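Local coordinates for protein AvrRpt2 (Erwinia amylovora, PDB 6HQZ) that acts as a type III effector of the fire blight pathogen and, being a C70 family papain-like cysteine protease, probably cleaves proteins of the plant host, at residues F78-L83 against M132-F137; G91-G96 against S107-I112; G35-L40 against G51-E56. One frame throughout, in Å; residues are numbered along the deposited sequence. Where two conformers were deposited one is given.

Contact 1. Residues F78-L83 against M132-F137; sequences FSANEL and MPLDSF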
loop_
_atom_site.group_PDB
_atom_site.type_symbol
_atom_site.label_atom_id
_atom_site.label_comp_id
_atom_site.label_asym_id
_atom_site.label_seq_id
_atom_site.Cartn_x
_atom_site.Cartn_y
_atom_site.Cartn_z
ATOM N N PHE A 78 4.080 -2.847 14.550
ATOM C CA PHE A 78 3.986 -2.688 13.111
ATOM C C PHE A 78 5.348 -2.383 12.526
ATOM O O PHE A 78 6.160 -1.643 13.111
ATOM C CB PHE A 78 3.053 -1.517 12.721
ATOM C CG PHE A 78 1.608 -1.783 12.938
ATOM C CD1 PHE A 78 0.901 -2.519 12.058
ATOM C CD2 PHE A 78 0.948 -1.265 14.042
ATOM C CE1 PHE A 78 -0.428 -2.794 12.266
ATOM C CE2 PHE A 78 -0.372 -1.526 14.266
ATOM C CZ PHE A 78 -1.074 -2.237 13.362
ATOM N N SER A 79 5.554 -2.856 11.301
ATOM C CA SER A 79 6.688 -2.416 10.513
ATOM C C SER A 79 6.304 -1.184 9.693
ATOM O O SER A 79 5.109 -0.930 9.393
ATOM C CB SER A 79 7.149 -3.529 9.592
ATOM O OG SER A 79 6.097 -3.867 8.712
ATOM N N ALA A 80 7.334 -0.429 9.317
ATOM C CA ALA A 80 7.198 0.636 8.304
ATOM C C ALA A 80 6.460 0.133 7.074
ATOM O O ALA A 80 5.494 0.781 6.645
ATOM C CB ALA A 80 8.573 1.211 7.918
ATOM N N ASN A 81 6.871 -1.005 6.515
ATOM C CA ASN A 81 6.186 -1.514 5.324
ATOM C C ASN A 81 4.717 -1.847 5.598
ATOM O O ASN A 81 3.852 -1.560 4.778
ATOM C CB ASN A 81 6.866 -2.759 4.749
ATOM C CG ASN A 81 8.180 -2.453 4.075
ATOM O OD1 ASN A 81 8.447 -1.328 3.658
ATOM N ND2 ASN A 81 9.012 -3.445 3.983
ATOM N N GLU A 82 4.430 -2.478 6.735
ATOM C CA GLU A 82 3.038 -2.852 6.990
ATOM C C GLU A 82 2.124 -1.659 7.169
ATOM O O GLU A 82 1.027 -1.645 6.639
ATOM C CB GLU A 82 2.872 -3.809 8.180
ATOM C CG GLU A 82 1.432 -4.302 8.346
ATOM C CD GLU A 82 0.687 -4.792 7.065
ATOM O OE1 GLU A 82 1.261 -5.408 6.063
ATOM O OE2 GLU A 82 -0.552 -4.634 7.103
ATOM N N LEU A 83 2.550 -0.664 7.921
ATOM C CA LEU A 83 1.748 0.588 7.958
ATOM C C LEU A 83 1.503 1.214 6.550
ATOM O O LEU A 83 0.421 1.710 6.249
ATOM C CB LEU A 83 2.384 1.608 8.863
ATOM C CG LEU A 83 2.259 1.208 10.356
ATOM C CD1 LEU A 83 3.110 2.163 11.205
ATOM C CD2 LEU A 83 0.810 1.175 10.810
ATOM N N MET A 132 6.765 11.173 13.996
ATOM C CA MET A 132 7.347 10.622 15.191
ATOM C C MET A 132 8.033 9.315 14.870
ATOM O O MET A 132 7.632 8.635 13.928
ATOM C CB MET A 132 6.290 10.406 16.323
ATOM C CG MET A 132 5.448 9.188 16.315
ATOM S SD MET A 132 4.311 8.752 17.675
ATOM C CE MET A 132 3.069 10.023 17.491
ATOM N N PRO A 133 8.970 8.895 15.724
ATOM C CA PRO A 133 9.577 7.626 15.435
ATOM C C PRO A 133 8.578 6.484 15.427
ATOM O O PRO A 133 7.643 6.416 16.258
ATOM C CB PRO A 133 10.571 7.426 16.585
ATOM C CG PRO A 133 10.826 8.813 17.085
ATOM C CD PRO A 133 9.511 9.485 16.949
ATOM N N LEU A 134 8.806 5.535 14.543
ATOM C CA LEU A 134 8.013 4.331 14.515
ATOM C C LEU A 134 8.045 3.629 15.839
ATOM O O LEU A 134 7.002 3.088 16.269
ATOM C CB LEU A 134 8.527 3.411 13.409
ATOM C CG LEU A 134 7.801 2.114 13.246
ATOM C CD1 LEU A 134 6.299 2.362 13.111
ATOM C CD2 LEU A 134 8.365 1.336 12.050
ATOM N N ASP A 135 9.227 3.593 16.505
ATOM C CA ASP A 135 9.319 2.941 17.826
ATOM C C ASP A 135 8.299 3.588 18.787
ATOM O O ASP A 135 7.678 2.897 19.580
ATOM C CB ASP A 135 10.744 2.993 18.424
ATOM C CG ASP A 135 10.850 2.332 19.834
ATOM O OD1 ASP A 135 10.971 1.091 19.967
ATOM O OD2 ASP A 135 10.852 3.080 20.830
ATOM N N SER A 136 8.171 4.903 18.744
ATOM C CA SER A 136 7.190 5.634 19.604
ATOM C C SER A 136 5.748 5.288 19.318
ATOM O O SER A 136 4.967 5.069 20.217
ATOM C CB SER A 136 7.388 7.139 19.483
ATOM O OG SER A 136 8.602 7.485 20.078
ATOM N N PHE A 137 5.383 5.210 18.053
ATOM C CA PHE A 137 4.079 4.814 17.670
ATOM C C PHE A 137 3.709 3.430 18.203
ATOM O O PHE A 137 2.643 3.231 18.801
ATOM C CB PHE A 137 3.954 4.892 16.161
ATOM C CG PHE A 137 2.668 4.340 15.667
ATOM C CD1 PHE A 137 1.548 5.126 15.646
ATOM C CD2 PHE A 137 2.627 3.028 15.174
ATOM C CE1 PHE A 137 0.361 4.588 15.147
ATOM C CE2 PHE A 137 1.454 2.481 14.749
ATOM C CZ PHE A 137 0.347 3.279 14.674
#

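Contact 2. Residues G91-G96 against S107-I112; sequences GPIMFG and SVLTGI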
loop_
_atom_site.group_PDB
_atom_site.type_symbol
_atom_site.label_atom_id
_atom_site.label_comp_id
_atom_site.label_asym_id
_atom_site.label_seq_id
_atom_site.Cartn_x
_atom_site.Cartn_y
_atom_site.Cartn_z
ATOM N N GLY A 91 -6.473 4.311 3.157
ATOM C CA GLY A 91 -6.423 5.747 3.150
ATOM C C GLY A 91 -5.990 6.174 4.515
ATOM O O GLY A 91 -5.392 5.370 5.251
ATOM N N PRO A 92 -6.246 7.433 4.858
ATOM C CA PRO A 92 -5.776 7.850 6.195
ATOM C C PRO A 92 -6.430 7.099 7.379
ATOM O O PRO A 92 -7.619 6.647 7.336
ATOM C CB PRO A 92 -6.122 9.330 6.251
ATOM C CG PRO A 92 -7.107 9.572 5.179
ATOM C CD PRO A 92 -6.983 8.482 4.142
ATOM N N ILE A 93 -5.657 6.963 8.419
ATOM C CA ILE A 93 -6.058 6.115 9.544
ATOM C C ILE A 93 -5.934 6.942 10.848
ATOM O O ILE A 93 -4.873 7.489 11.171
ATOM C CB ILE A 93 -5.132 4.904 9.671
ATOM C CG1 ILE A 93 -5.249 3.999 8.486
ATOM C CG2 ILE A 93 -5.441 4.110 10.949
ATOM C CD1 ILE A 93 -4.082 3.048 8.330
ATOM N N MET A 94 -7.044 7.044 11.554
ATOM C CA MET A 94 -7.013 7.758 12.834
ATOM C C MET A 94 -6.695 6.798 13.973
ATOM O O MET A 94 -7.349 5.744 14.112
ATOM C CB MET A 94 -8.274 8.529 13.133
ATOM C CG MET A 94 -9.565 7.836 13.154
ATOM S SD MET A 94 -10.912 9.057 13.376
ATOM C CE MET A 94 -11.966 8.085 14.427
ATOM N N PHE A 95 -5.711 7.210 14.762
ATOM C CA PHE A 95 -5.159 6.387 15.841
ATOM C C PHE A 95 -5.165 7.112 17.176
ATOM O O PHE A 95 -4.911 8.332 17.312
ATOM C CB PHE A 95 -3.740 5.867 15.513
ATOM C CG PHE A 95 -2.677 6.899 15.462
ATOM C CD1 PHE A 95 -2.484 7.606 14.298
ATOM C CD2 PHE A 95 -1.810 7.109 16.503
ATOM C CE1 PHE A 95 -1.464 8.523 14.178
ATOM C CE2 PHE A 95 -0.759 8.005 16.381
ATOM C CZ PHE A 95 -0.606 8.732 15.235
ATOM N N GLY A 96 -5.429 6.284 18.186
ATOM C CA GLY A 96 -5.391 6.670 19.590
ATOM C C GLY A 96 -4.053 6.339 20.153
ATOM O O GLY A 96 -3.573 5.232 19.941
ATOM N N SER A 107 -4.859 11.176 16.428
ATOM C CA SER A 107 -4.138 11.795 15.333
ATOM C C SER A 107 -4.409 11.030 14.093
ATOM O O SER A 107 -4.996 9.939 14.139
ATOM C CB SER A 107 -2.646 11.815 15.621
ATOM O OG SER A 107 -2.345 12.665 16.726
ATOM N N VAL A 108 -4.007 11.578 12.960
ATOM C CA VAL A 108 -4.240 10.927 11.683
ATOM C C VAL A 108 -2.990 10.561 10.991
ATOM O O VAL A 108 -2.203 11.447 10.647
ATOM C CB VAL A 108 -5.080 11.837 10.730
ATOM C CG1 VAL A 108 -5.242 11.085 9.381
ATOM C CG2 VAL A 108 -6.446 12.147 11.345
ATOM N N LEU A 109 -2.802 9.243 10.809
ATOM C CA LEU A 109 -1.674 8.662 10.099
ATOM C C LEU A 109 -1.857 8.912 8.618
ATOM O O LEU A 109 -2.918 8.557 8.065
ATOM C CB LEU A 109 -1.593 7.162 10.296
ATOM C CG LEU A 109 -0.369 6.491 9.673
ATOM C CD1 LEU A 109 0.984 6.996 10.227
ATOM C CD2 LEU A 109 -0.585 5.008 9.889
ATOM N N THR A 110 -0.842 9.478 8.000
ATOM C CA THR A 110 -0.901 9.796 6.526
ATOM C C THR A 110 0.189 9.171 5.635
ATOM O O THR A 110 0.023 9.118 4.396
ATOM C CB THR A 110 -0.868 11.304 6.267
ATOM O OG1 THR A 110 0.456 11.824 6.594
ATOM C CG2 THR A 110 -2.008 11.980 7.045
ATOM N N GLY A 111 1.352 8.871 6.210
ATOM C CA GLY A 111 2.410 8.290 5.478
ATOM C C GLY A 111 3.507 7.733 6.336
ATOM O O GLY A 111 3.440 7.795 7.549
ATOM N N ILE A 112 4.530 7.201 5.691
ATOM C CA ILE A 112 5.712 6.590 6.375
ATOM C C ILE A 112 6.940 7.187 5.770
ATOM O O ILE A 112 7.068 7.283 4.518
ATOM C CB ILE A 112 5.753 5.057 6.185
ATOM C CG1 ILE A 112 4.466 4.420 6.737
ATOM C CG2 ILE A 112 6.996 4.424 6.835
ATOM C CD1 ILE A 112 4.219 4.646 8.239
#

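Contact 3. Residues G35-L40 against G51-E56; sequences GPRLGL and GLQQRE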
loop_
_atom_site.group_PDB
_atom_site.type_symbol
_atom_site.label_atom_id
_atom_site.label_comp_id
_atom_site.label_asym_id
_atom_site.label_seq_id
_atom_site.Cartn_x
_atom_site.Cartn_y
_atom_site.Cartn_z
ATOM N N GLY A 35 -19.993 11.661 19.035
ATOM C CA GLY A 35 -18.765 10.934 19.267
ATOM C C GLY A 35 -18.908 10.121 20.511
ATOM O O GLY A 35 -19.965 10.111 21.141
ATOM N N PRO A 36 -17.843 9.444 20.890
ATOM C CA PRO A 36 -17.879 8.655 22.096
ATOM C C PRO A 36 -18.340 9.502 23.276
ATOM O O PRO A 36 -17.987 10.694 23.401
ATOM C CB PRO A 36 -16.447 8.204 22.243
ATOM C CG PRO A 36 -15.939 8.197 20.811
ATOM C CD PRO A 36 -16.504 9.459 20.289
ATOM N N ARG A 37 -19.152 8.876 24.098
ATOM C CA ARG A 37 -19.903 9.566 25.120
ATOM C C ARG A 37 -18.954 9.887 26.282
ATOM O O ARG A 37 -19.077 10.913 26.963
ATOM C CB ARG A 37 -21.062 8.668 25.559
ATOM C CG ARG A 37 -22.176 9.377 26.315
ATOM C CD ARG A 37 -23.050 8.417 27.121
ATOM N NE ARG A 37 -23.441 9.011 28.417
ATOM C CZ ARG A 37 -22.717 8.984 29.549
ATOM N NH1 ARG A 37 -21.523 8.383 29.611
ATOM N NH2 ARG A 37 -23.192 9.571 30.645
ATOM N N LEU A 38 -17.999 8.989 26.514
ATOM C CA LEU A 38 -16.986 9.241 27.520
ATOM C C LEU A 38 -15.712 9.704 26.751
ATOM O O LEU A 38 -15.639 9.699 25.497
ATOM C CB LEU A 38 -16.768 8.011 28.450
ATOM C CG LEU A 38 -17.875 7.474 29.398
ATOM C CD1 LEU A 38 -17.410 6.179 30.073
ATOM C CD2 LEU A 38 -18.366 8.459 30.475
ATOM N N GLY A 39 -14.727 10.111 27.519
ATOM C CA GLY A 39 -13.509 10.648 26.985
ATOM C C GLY A 39 -12.582 9.643 26.356
ATOM O O GLY A 39 -12.881 8.437 26.187
ATOM N N LEU A 40 -11.428 10.179 26.025
ATOM C CA LEU A 40 -10.377 9.432 25.409
ATOM C C LEU A 40 -9.795 8.277 26.253
ATOM O O LEU A 40 -9.593 7.158 25.700
ATOM C CB LEU A 40 -9.273 10.389 25.011
ATOM C CG LEU A 40 -9.619 11.324 23.870
ATOM C CD1 LEU A 40 -8.352 12.037 23.411
ATOM C CD2 LEU A 40 -10.211 10.586 22.687
ATOM N N GLY A 51 -15.469 -0.172 30.000
ATOM C CA GLY A 51 -14.834 -0.610 28.767
ATOM C C GLY A 51 -15.630 -1.492 27.817
ATOM O O GLY A 51 -15.533 -1.304 26.612
ATOM N N LEU A 52 -16.372 -2.478 28.310
ATOM C CA LEU A 52 -17.309 -3.226 27.428
ATOM C C LEU A 52 -18.421 -2.314 26.822
ATOM O O LEU A 52 -18.956 -2.629 25.725
ATOM C CB LEU A 52 -17.944 -4.471 28.119
ATOM C CG LEU A 52 -17.269 -5.816 27.747
ATOM C CD1 LEU A 52 -15.959 -5.993 28.524
ATOM C CD2 LEU A 52 -18.180 -7.029 27.907
ATOM N N GLN A 53 -18.740 -1.226 27.560
ATOM C CA GLN A 53 -19.683 -0.183 27.155
ATOM C C GLN A 53 -19.128 0.658 26.070
ATOM O O GLN A 53 -19.835 0.893 25.104
ATOM C CB GLN A 53 -20.054 0.800 28.297
ATOM C CG GLN A 53 -20.901 2.009 27.796
ATOM C CD GLN A 53 -21.561 2.880 28.870
ATOM O OE1 GLN A 53 -21.873 2.427 29.972
ATOM N NE2 GLN A 53 -21.810 4.139 28.520
ATOM N N GLN A 54 -17.917 1.212 26.281
ATOM C CA GLN A 54 -17.304 2.089 25.302
ATOM C C GLN A 54 -16.998 1.258 24.044
ATOM O O GLN A 54 -17.087 1.797 22.954
ATOM C CB GLN A 54 -16.039 2.847 25.819
ATOM C CG GLN A 54 -16.292 4.250 26.422
ATOM C CD GLN A 54 -16.540 5.390 25.396
ATOM O OE1 GLN A 54 -17.643 5.514 24.812
ATOM N NE2 GLN A 54 -15.553 6.277 25.242
ATOM N N ARG A 55 -16.696 -0.040 24.201
ATOM C CA ARG A 55 -16.562 -0.937 23.041
ATOM C C ARG A 55 -17.866 -1.049 22.243
ATOM O O ARG A 55 -17.840 -1.008 21.017
ATOM C CB ARG A 55 -16.081 -2.360 23.438
ATOM C CG ARG A 55 -15.897 -3.358 22.258
ATOM C CD ARG A 55 -14.951 -2.800 21.172
ATOM N NE ARG A 55 -14.782 -3.736 20.060
ATOM C CZ ARG A 55 -14.145 -3.470 18.922
ATOM N NH1 ARG A 55 -13.630 -2.271 18.688
ATOM N NH2 ARG A 55 -14.053 -4.409 17.981
ATOM N N GLU A 56 -18.992 -1.178 22.939
ATOM C CA GLU A 56 -20.324 -1.188 22.285
ATOM C C GLU A 56 -20.641 0.141 21.578
ATOM O O GLU A 56 -21.069 0.145 20.422
ATOM C CB GLU A 56 -21.448 -1.502 23.279
ATOM C CG GLU A 56 -22.823 -1.597 22.603
ATOM C CD GLU A 56 -23.843 -2.420 23.362
ATOM O OE1 GLU A 56 -23.932 -2.308 24.605
ATOM O OE2 GLU A 56 -24.602 -3.162 22.698
#

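Contact 1. Residues F78-L83 against M132-F137
The rings of F78 and F137 meet unequally. CD2 of F78 lies in the plane of the F137 ring, at its edge and 3.8 Å from CE2 of F137, whereas F137 comes at the F78 ring obliquely. One face of the F78 ring is covered from within its own segment by L83, whose CD2 sits 3.7 Å above the plane near the rim. The other branch works across the contact: L83 CD1 is 3.9 Å from F137 CE2 and 3.7 Å from L134 CD1. A forked side chain suits this place because one methyl can cover a ring face while the other reaches the second helix. Here two helix beginnings pack together beside the antiparallel sheet of a papain-like protease: 134-140 starts directly from strand 130-133, and I119 and M149 of other strands line the same apolar patch. L134 is the wedge. Its side chain is drawn out away from the backbone N (chi1 -180°) toward the first turn of helix 80-90, and CD2 comes within 3.4 Å of A80 N. The small A80 adds a looser contact, its CB 4.1 Å from L134 CD2. Facing away from the wedge, S79 is the N-cap residue: its short hydroxyl OG accepts a 2.9 Å hydrogen bond from E82 N, a first-turn N-H with no preceding helical carbonyl to bond to.

Contact 2. Residues G91-G96 against S107-I112
F95 and S107 form the dense end of this contact. Their backbones exchange two hydrogen bonds, F95 N to S107 O at 2.9 Å and S107 N to F95 O at 3.0 Å, and the phenyl ring folds back over the neighbouring strand. Its chi1 of 68° puts CG between the backbone N and carbonyl carbon, which swings the ring toward its partner instead of along its own strand. S107 CB then makes an off-centre CH-pi contact, 4.1 Å from the ring centroid of F95, while L109 N lies at the ring edge, 3.7 Å from CE1 of F95. Serine is small enough to sit beneath a phenyl, and its OG is hydrogen-bonded to W97 NE1. I93 and L109 extend the same apolar face toward L87 of helix 80-90; their pair closes with a short bond, L109 N to I93 O at 2.7 Å, and a longer one, I93 N to L109 O at 3.2 Å. The other face is more loosely joined. M94 and V108 are a non-hydrogen-bonded pair, and the methionine's flexible end leads off to W21 and C24 of helix 19-27. At the partly exposed end, P92 sets its CB 3.7 Å from V108 CG1 and turns its CA toward L109 O, after G91, whose positive phi ends the preceding helix. T110 and G111 form a classic bulge opposite I120. The whole is an antiparallel beta hairpin, central to the sheet of this papain-like fold.

Contact 3. Residues G35-L40 against G51-E56
Q54 reaches from helix 49-65 to the backbone bend at P36, R37 and L38, tying that helix to the loop that leads into helix 40-45. Both belong to the helical part of the papain-like protease fold, and the contact is a loop-on-helix packing well away from the centre of the chain.

In van der Waals packing, the loop sets aliphatic carbons against the Q54 amide. P36 turns its CB to the end of Q54, 4.2 Å from CD of that glutamine. Proline suits the place because its fixed phi holds the bend while the compact ring fills a buried site shared with W21, L43 and L61. L38 sets its CB against the same amide end, and also touches Q50, one turn earlier on the helix.

Charged and polar chains lie at the outer side. R37 and Q53, two long, flexible groups, both lie on the exposed side, R37 NH1 being 4.4 Å from Q53 NE2, too far for a direct hydrogen bond. From elsewhere on the helix, R55 forms a salt bridge with E69 and a hydrogen bond with H147, which fastens the segment to the rest of the domain.

The amide packing is the innermost element. Q54 is buried, and a bend in its chain (chi2 -77°) folds the planar amide against the loop backbone from R37 to G39. A glutamine is long enough to reach this far and polar enough to lie among peptide groups: its CD stops 4.0 Å from both L38 N and L38 CB.

In the fold
Contacts 1 and 2 are continuous packing, with centres 11 Å apart. F137 CE1 lies 3.6 Å from F95 CD2, and L83 CB is 3.6 Å from I112 CD1. Contact 2 is nested inside the loop that contact 1 closes. Contact 3 stands apart: its centre is 26 Å from that of contact 1, on the opposite side of the chain's centre, and its nearest atoms are about 7 Å from contact 2. Helix 19-27 bridges that gap, since W21 touches both M94 and P36; it is probably the counterpart of the papain helix bearing the nucleophilic cysteine. Helix 80-90, whose first turn makes contact 1 and whose L87 packs on I93 and L109, carries C88, which forms an interchain disulfide.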